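Local atomic coordinates of periplasmic binding protein (Roseiflexus sp. RS-1, PDB entry 5GJ3), a protein that binds heme in the periplasm, here two molecules at once, and probably delivers it to the transport system of a bacterial heme-acquisition pathway. Residues N12-E17 against Q102-F107; F20-G25 against E119-Q124; D240-L243 against P248-G251. All blocks are in the same frame, centred on the assembly; numbering follows the deposited sequence.

Contact 1. Residues N12-E17 against Q102-F107. With ZN (zinc ion), chain D.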
# COMPACT_ATOMS: atom_id res chain seq x y z
N ASN A 12 0.04 -12.33 -0.11
CA ASN A 12 0.32 -10.90 -0.21
C ASN A 12 -0.01 -10.25 1.10
O ASN A 12 -0.98 -10.62 1.76
CB ASN A 12 -0.48 -10.20 -1.33
CG ASN A 12 -0.34 -10.90 -2.63
OD1 ASN A 12 -1.09 -11.83 -2.94
ND2 ASN A 12 0.68 -10.54 -3.37
N GLY A 13 0.81 -9.26 1.49
CA GLY A 13 0.54 -8.51 2.72
C GLY A 13 -0.83 -7.89 2.89
O GLY A 13 -1.38 -7.93 3.98
N ASP A 14 -1.40 -7.33 1.81
CA ASP A 14 -2.74 -6.74 1.89
C ASP A 14 -3.92 -7.77 2.03
O ASP A 14 -4.92 -7.54 2.77
CB ASP A 14 -2.98 -5.78 0.70
CG ASP A 14 -2.80 -6.44 -0.69
OD1 ASP A 14 -2.12 -7.49 -0.82
OD2 ASP A 14 -3.34 -5.87 -1.68
N ILE A 15 -3.77 -8.93 1.38
CA ILE A 15 -4.70 -10.06 1.58
C ILE A 15 -4.64 -10.58 3.03
O ILE A 15 -5.67 -10.77 3.68
CB ILE A 15 -4.35 -11.17 0.58
CG1 ILE A 15 -4.47 -10.60 -0.84
CG2 ILE A 15 -5.28 -12.37 0.82
CD1 ILE A 15 -5.87 -10.08 -1.20
N THR A 16 -3.43 -10.75 3.54
CA THR A 16 -3.25 -11.16 4.95
C THR A 16 -3.96 -10.19 5.91
O THR A 16 -4.74 -10.61 6.76
CB THR A 16 -1.76 -11.23 5.28
OG1 THR A 16 -1.12 -12.18 4.43
CG2 THR A 16 -1.51 -11.55 6.79
N GLU A 17 -3.75 -8.89 5.72
CA GLU A 17 -4.37 -7.87 6.56
C GLU A 17 -5.88 -8.00 6.51
O GLU A 17 -6.57 -7.86 7.52
CB GLU A 17 -3.95 -6.48 6.09
CG GLU A 17 -4.79 -5.37 6.70
CD GLU A 17 -4.16 -3.97 6.56
OE1 GLU A 17 -3.00 -3.81 6.09
OE2 GLU A 17 -4.83 -3.01 6.95
N GLN A 102 -12.70 -2.73 -1.53
CA GLN A 102 -13.99 -3.46 -1.52
C GLN A 102 -13.94 -4.80 -2.33
O GLN A 102 -14.46 -5.84 -1.92
CB GLN A 102 -15.07 -2.48 -2.01
CG GLN A 102 -16.30 -3.05 -2.69
CD GLN A 102 -16.11 -3.52 -4.15
OE1 GLN A 102 -16.50 -4.65 -4.48
NE2 GLN A 102 -15.55 -2.66 -5.02
N GLN A 103 -13.33 -4.74 -3.50
CA GLN A 103 -13.20 -5.94 -4.32
C GLN A 103 -12.36 -7.03 -3.62
O GLN A 103 -12.74 -8.19 -3.60
CB GLN A 103 -12.56 -5.52 -5.63
CG GLN A 103 -12.73 -6.45 -6.80
CD GLN A 103 -12.06 -5.80 -7.99
OE1 GLN A 103 -11.08 -6.31 -8.53
NE2 GLN A 103 -12.51 -4.58 -8.33
N LYS A 104 -11.23 -6.65 -3.02
CA LYS A 104 -10.38 -7.65 -2.35
C LYS A 104 -11.05 -8.21 -1.09
O LYS A 104 -10.91 -9.43 -0.76
CB LYS A 104 -9.00 -7.05 -2.01
CG LYS A 104 -8.14 -6.83 -3.28
CD LYS A 104 -6.75 -6.27 -2.93
CE LYS A 104 -6.74 -4.87 -2.43
NZ LYS A 104 -5.34 -4.27 -2.25
N ILE A 105 -11.78 -7.32 -0.41
CA ILE A 105 -12.52 -7.75 0.80
C ILE A 105 -13.58 -8.79 0.45
O ILE A 105 -13.63 -9.85 1.11
CB ILE A 105 -13.12 -6.56 1.59
CG1 ILE A 105 -11.99 -5.77 2.28
CG2 ILE A 105 -14.15 -7.04 2.63
CD1 ILE A 105 -12.42 -4.35 2.59
N ARG A 106 -14.39 -8.52 -0.59
CA ARG A 106 -15.40 -9.51 -1.04
C ARG A 106 -14.80 -10.83 -1.51
O ARG A 106 -15.36 -11.92 -1.25
CB ARG A 106 -16.32 -8.91 -2.12
CG ARG A 106 -17.13 -7.71 -1.59
CD ARG A 106 -18.07 -7.12 -2.65
NE ARG A 106 -19.13 -6.42 -1.95
CZ ARG A 106 -19.33 -5.09 -1.96
NH1 ARG A 106 -18.58 -4.28 -2.71
NH2 ARG A 106 -20.34 -4.57 -1.25
N PHE A 107 -13.64 -10.74 -2.19
CA PHE A 107 -12.93 -11.93 -2.67
C PHE A 107 -12.50 -12.84 -1.50
O PHE A 107 -12.76 -14.06 -1.50
CB PHE A 107 -11.74 -11.51 -3.53
CG PHE A 107 -10.63 -12.52 -3.61
CD1 PHE A 107 -10.74 -13.64 -4.46
CD2 PHE A 107 -9.42 -12.31 -2.92
CE1 PHE A 107 -9.66 -14.56 -4.60
CE2 PHE A 107 -8.35 -13.19 -3.06
CZ PHE A 107 -8.46 -14.35 -3.91
ZN ZN D . -2.33 -6.54 -3.43
O HOH W 1 -0.46 -7.09 -3.45
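At a zinc site of the N-terminal lobe, built on the ends of its parallel-sheet strands, D14 and K104 join the first turn of helix 13-21 to helix 100-111. The two short axes approach to 10.4 Å and cross at -62°, a gap spanned by side chains. D14 OD2 binds the zinc ion at 2.1 Å and, on the anti side of the carboxylate, accepts a salt-bridging hydrogen bond of 2.6 Å from K104 NZ. The ammonium nitrogen lies 15° out of the carboxylate plane, and the two side chains meet at about a right angle. K104 reaches this far by an extended chain with one bend, at chi3 (-70°). D70, D94 and water 1 complete the metal shell, the water 1.9 Å from the zinc ion; D94 also takes a salt bridge from K104 NZ, which donates to the carbonyl of G245 as well. Next to this polar group I15 presents its CD1 methyl at 4.3 Å from K104 CD. I15 CD1 also stands at the edge of the F107 ring, near its plane, 4.4 Å from F107 CE2. I15 and F107 both rest on I68 of strand 66-70. Three acidic ligands around one divalent ion leave an excess of negative charge, which the lysine would partly offset; it bonds two of those carboxylates, consistent with a second-shell group that holds them in orientation.

Contact 2. Residues F20-G25 against E119-Q124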
# COMPACT_ATOMS: atom_id res chain seq x y z
N PHE A 20 -7.16 -11.05 8.59
CA PHE A 20 -7.17 -10.68 10.02
C PHE A 20 -8.31 -9.69 10.32
O PHE A 20 -9.00 -9.85 11.30
CB PHE A 20 -5.79 -10.13 10.48
CG PHE A 20 -4.78 -11.23 10.82
CD1 PHE A 20 -4.70 -11.74 12.12
CD2 PHE A 20 -3.91 -11.72 9.86
CE1 PHE A 20 -3.81 -12.74 12.43
CE2 PHE A 20 -3.00 -12.71 10.16
CZ PHE A 20 -2.95 -13.24 11.45
N ALA A 21 -8.57 -8.73 9.43
CA ALA A 21 -9.67 -7.77 9.64
C ALA A 21 -11.04 -8.40 9.60
O ALA A 21 -12.03 -7.88 10.20
CB ALA A 21 -9.59 -6.62 8.63
N LEU A 22 -11.14 -9.54 8.90
CA LEU A 22 -12.43 -10.24 8.84
C LEU A 22 -12.64 -11.16 10.06
O LEU A 22 -13.70 -11.79 10.21
CB LEU A 22 -12.54 -11.06 7.52
CG LEU A 22 -12.77 -10.29 6.23
CD1 LEU A 22 -12.49 -11.14 4.97
CD2 LEU A 22 -14.19 -9.70 6.18
N GLY A 23 -11.62 -11.29 10.91
CA GLY A 23 -11.74 -12.14 12.07
C GLY A 23 -11.19 -13.56 11.95
O GLY A 23 -11.41 -14.37 12.86
N MET A 24 -10.42 -13.86 10.88
CA MET A 24 -10.07 -15.25 10.53
C MET A 24 -8.58 -15.47 10.63
O MET A 24 -8.02 -16.45 10.08
CB MET A 24 -10.54 -15.55 9.11
CG MET A 24 -12.03 -15.35 8.90
SD MET A 24 -13.01 -16.60 9.75
CE MET A 24 -12.69 -18.09 8.78
N GLY A 25 -7.92 -14.55 11.33
CA GLY A 25 -6.49 -14.61 11.45
C GLY A 25 -6.01 -15.88 12.11
O GLY A 25 -4.92 -16.39 11.77
N GLU A 119 -19.44 -8.08 3.56
CA GLU A 119 -20.29 -6.88 3.26
C GLU A 119 -20.20 -5.80 4.35
O GLU A 119 -20.10 -4.62 4.04
CB GLU A 119 -21.76 -7.23 3.02
CG GLU A 119 -21.96 -8.08 1.78
CD GLU A 119 -21.31 -7.48 0.55
OE1 GLU A 119 -21.75 -6.39 0.12
OE2 GLU A 119 -20.36 -8.07 -0.00
N ARG A 120 -20.18 -6.24 5.60
CA ARG A 120 -19.98 -5.37 6.75
C ARG A 120 -18.60 -4.68 6.69
O ARG A 120 -18.54 -3.48 6.80
CB ARG A 120 -20.17 -6.18 8.05
CG ARG A 120 -20.35 -5.40 9.34
CD ARG A 120 -19.86 -6.20 10.57
NE ARG A 120 -20.53 -7.51 10.74
CZ ARG A 120 -20.02 -8.57 11.38
NH1 ARG A 120 -18.81 -8.53 11.91
NH2 ARG A 120 -20.72 -9.69 11.47
N LEU A 121 -17.49 -5.41 6.54
CA LEU A 121 -16.17 -4.76 6.36
C LEU A 121 -16.08 -3.81 5.13
O LEU A 121 -15.55 -2.69 5.26
CB LEU A 121 -15.06 -5.80 6.33
CG LEU A 121 -13.64 -5.25 6.43
CD1 LEU A 121 -13.46 -4.34 7.65
CD2 LEU A 121 -12.61 -6.39 6.43
N ALA A 122 -16.55 -4.23 3.96
CA ALA A 122 -16.50 -3.39 2.75
C ALA A 122 -17.29 -2.08 2.95
O ALA A 122 -16.82 -1.03 2.54
CB ALA A 122 -17.03 -4.11 1.52
N ALA A 123 -18.49 -2.17 3.53
CA ALA A 123 -19.38 -1.01 3.80
C ALA A 123 -18.67 0.00 4.72
O ALA A 123 -18.76 1.19 4.50
CB ALA A 123 -20.69 -1.48 4.42
N GLN A 124 -17.98 -0.50 5.74
CA GLN A 124 -17.21 0.35 6.63
C GLN A 124 -16.00 1.01 5.95
O GLN A 124 -15.73 2.19 6.17
CB GLN A 124 -16.75 -0.46 7.85
CG GLN A 124 -15.99 0.33 8.91
CD GLN A 124 -16.76 1.52 9.53
OE1 GLN A 124 -18.02 1.53 9.60
NE2 GLN A 124 -16.01 2.54 9.99
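A21 and L22, where helix 13-21 gives way to a turn, are met by a single side chain of helix 115-136. The second segment begins with E119, whose CB points away from the turn; its carboxylate is engaged by R106 of helix 100-111 in a salt bridge. Two residues on, L121 makes the contact. Its CG lies opposite the backbone N (chi1 -169°), and the L121 CD2 methyl reaches the turn, 3.7 Å from A21 CB and 3.7 Å from L22 CD2. L22 meets it at a slant and also touches the base of the side chain, with L22 CD2 4.0 Å from L121 CB. From A122 to Q124 the helix simply carries on. Just after L22 the chain turns at G23 in a Schellman motif: phi is +96°, and G23 N bonds F20 O at 3.0 Å. V108 and I105 of helix 100-111 lie against L22 and L121 respectively, so that three helices converge here. The contact joins the C-terminal end of helix 13-21 to the long helix 115-136, probably the one that links the two lobes, as in this class of binding protein. With 130 Å² buried and aliphatic carbons alone meeting, it is apolar packing, without polar groups to fix its direction.

Contact 3. Residues D240-L243 against P248-G251. With HEM (protoporphyrin IX containing Fe), chain B.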
# COMPACT_ATOMS: atom_id res chain seq x y z
N ASP A 240 4.58 1.65 4.48
CA ASP A 240 4.21 1.19 3.14
C ASP A 240 2.88 0.43 2.97
O ASP A 240 2.10 0.75 2.07
CB ASP A 240 5.32 0.36 2.47
CG ASP A 240 5.97 -0.67 3.41
OD1 ASP A 240 5.30 -1.15 4.35
OD2 ASP A 240 7.16 -0.99 3.21
N LEU A 241 2.62 -0.58 3.81
CA LEU A 241 1.36 -1.32 3.65
C LEU A 241 0.14 -0.38 3.92
O LEU A 241 -0.89 -0.46 3.26
CB LEU A 241 1.35 -2.57 4.57
CG LEU A 241 0.21 -3.60 4.42
CD1 LEU A 241 0.00 -4.08 2.98
CD2 LEU A 241 0.45 -4.79 5.36
N TYR A 242 0.28 0.50 4.89
CA TYR A 242 -0.76 1.43 5.26
C TYR A 242 -1.05 2.40 4.13
O TYR A 242 -2.20 2.61 3.76
CB TYR A 242 -0.30 2.22 6.46
CG TYR A 242 -1.29 3.23 7.04
CD1 TYR A 242 -2.55 2.82 7.50
CD2 TYR A 242 -0.94 4.57 7.18
CE1 TYR A 242 -3.44 3.73 8.06
CE2 TYR A 242 -1.82 5.51 7.76
CZ TYR A 242 -3.07 5.08 8.19
OH TYR A 242 -3.95 5.96 8.75
N LEU A 243 -0.02 3.04 3.60
CA LEU A 243 -0.24 3.99 2.49
C LEU A 243 -0.69 3.32 1.17
O LEU A 243 -1.59 3.83 0.50
CB LEU A 243 1.01 4.82 2.24
CG LEU A 243 0.99 5.76 1.04
CD1 LEU A 243 -0.05 6.87 1.21
CD2 LEU A 243 2.38 6.33 0.81
N PRO A 248 -8.14 -2.56 4.14
CA PRO A 248 -9.17 -2.08 5.03
C PRO A 248 -8.85 -0.70 5.66
O PRO A 248 -9.79 0.00 6.07
CB PRO A 248 -9.23 -3.16 6.13
CG PRO A 248 -8.62 -4.38 5.50
CD PRO A 248 -7.51 -3.80 4.64
N ARG A 249 -7.57 -0.32 5.72
CA ARG A 249 -7.16 0.97 6.29
C ARG A 249 -7.06 2.12 5.30
O ARG A 249 -6.56 3.20 5.64
CB ARG A 249 -5.85 0.80 7.08
CG ARG A 249 -6.05 -0.04 8.37
CD ARG A 249 -4.71 -0.19 9.09
NE ARG A 249 -3.79 -0.96 8.25
CZ ARG A 249 -2.46 -0.95 8.31
NH1 ARG A 249 -1.81 -0.16 9.15
NH2 ARG A 249 -1.76 -1.68 7.47
N THR A 250 -7.58 1.92 4.08
CA THR A 250 -7.45 2.90 3.01
C THR A 250 -8.05 4.26 3.37
O THR A 250 -7.42 5.29 3.12
CB THR A 250 -8.06 2.40 1.69
OG1 THR A 250 -7.34 1.23 1.30
CG2 THR A 250 -7.88 3.46 0.54
N GLY A 251 -9.26 4.24 3.94
CA GLY A 251 -9.93 5.40 4.43
C GLY A 251 -9.15 6.10 5.54
O GLY A 251 -9.13 7.31 5.60
CHA HEM B . 10.78 -5.95 -2.75
CHB HEM B . 7.20 -4.77 0.32
CHC HEM B . 4.79 -3.12 -3.60
CHD HEM B . 8.16 -4.83 -6.63
C1A HEM B . 10.03 -5.74 -1.62
C2A HEM B . 10.46 -6.14 -0.33
C3A HEM B . 9.47 -5.85 0.56
C4A HEM B . 8.42 -5.22 -0.19
CMA HEM B . 9.49 -6.13 2.07
CAA HEM B . 11.79 -6.82 -0.06
CBA HEM B . 11.63 -8.29 -0.53
CGA HEM B . 12.94 -9.00 -0.79
O1A HEM B . 13.97 -8.34 -0.92
O2A HEM B . 13.02 -10.25 -0.91
C1B HEM B . 6.22 -4.16 -0.50
C2B HEM B . 5.01 -3.54 -0.03
C3B HEM B . 4.34 -3.05 -1.13
C4B HEM B . 5.17 -3.42 -2.29
CMB HEM B . 4.58 -3.40 1.41
CAB HEM B . 3.05 -2.34 -1.23
CBB HEM B . 2.11 -2.47 -0.28
C1C HEM B . 5.48 -3.37 -4.76
C2C HEM B . 5.15 -2.88 -6.04
C3C HEM B . 6.13 -3.38 -6.92
C4C HEM B . 7.06 -4.15 -6.13
CMC HEM B . 3.94 -2.01 -6.33
CAC HEM B . 6.24 -3.19 -8.39
CBC HEM B . 5.42 -2.39 -9.08
C1D HEM B . 9.16 -5.24 -5.75
C2D HEM B . 10.43 -5.77 -6.27
C3D HEM B . 11.17 -6.08 -5.20
C4D HEM B . 10.33 -5.74 -4.04
CMD HEM B . 10.84 -5.91 -7.74
CAD HEM B . 12.56 -6.70 -5.20
CBD HEM B . 12.33 -8.21 -4.82
CGD HEM B . 12.04 -9.16 -5.97
O1D HEM B . 12.38 -8.87 -7.14
O2D HEM B . 11.48 -10.28 -5.81
NA HEM B . 8.77 -5.26 -1.53
NB HEM B . 6.23 -4.10 -1.83
NC HEM B . 6.62 -4.14 -4.83
ND HEM B . 9.10 -5.28 -4.38
FE HEM B . 7.71 -4.74 -3.15
O HOH W 2 -4.29 1.20 2.76
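R249 and Y242 bury the most surface in this contact, 88 and 74 Å², and they meet through a flat group on each side. The tyrosine's CD1 lies over one face of the guanidinium, 3.5 Å from R249 NH1, while the two planes are 42° apart, so this is a tilted approach and not a parallel stack. The nitrogen comes to the ring obliquely. Further back along the arginine, R249 CB sits 3.9 Å from Y242 CE1, so the aliphatic base and the charged end of the chain both pass the CD1 and CE1 atoms, from opposite sides of the ring plane. A bend at chi3 (-64°) brings the guanidinium back toward the first turn of helix 240-244, where L241 CG lies at its edge, 4.1 Å from R249 NH2. The polar ends are held from elsewhere: R249 NE forms a salt bridge with E17 of helix 13-21 and the guanidinium has a cation-pi partner in Y37, whereas Y242 OH is hydrogen-bonded to D256.

The two residues meet across the short connection between consecutive helices, in which helix 240-244 leads through residues 245-249 into helix 250-267, with R249 as the N-cap residue of the latter. Water 2 adds a polar tie between the two elements, donating to Y242 O at 2.7 Å and, weakly, to T250 OG1. At the other end of the first segment, D240 faces the heme, its CG 3.7 Å from the porphyrin methyl carbon CMB, and it belongs to the pockets of both bound hemes. With chi1 at 44°, its carboxylate folds back toward its own helix start, where D240 OD1 accepts a weak bond of 2.8 Å from L241 N.

Contacts 1 and 2 share helix 13-21, using its first turn and its C-terminal end, and their centres lie about 9 Å apart; their segments alternate along the chain. Their partner helices, 100-111 and 115-136, are consecutive, and both contacts belong to the surroundings of the N-terminal parallel sheet. Contact 3 follows both in sequence and lies beside the heme pocket, its centre about 11 Å from that of contact 1 and about 14 Å from that of contact 2. It touches contact 1 at E17 OE2 and R249 NE, 2.6 Å apart, and contact 2 at A21 CB and P248 CG, 4.0 Å apart. Helix 13-21 thus connects a zinc site, peripheral helix packing and the segment that carries heme-lining D240.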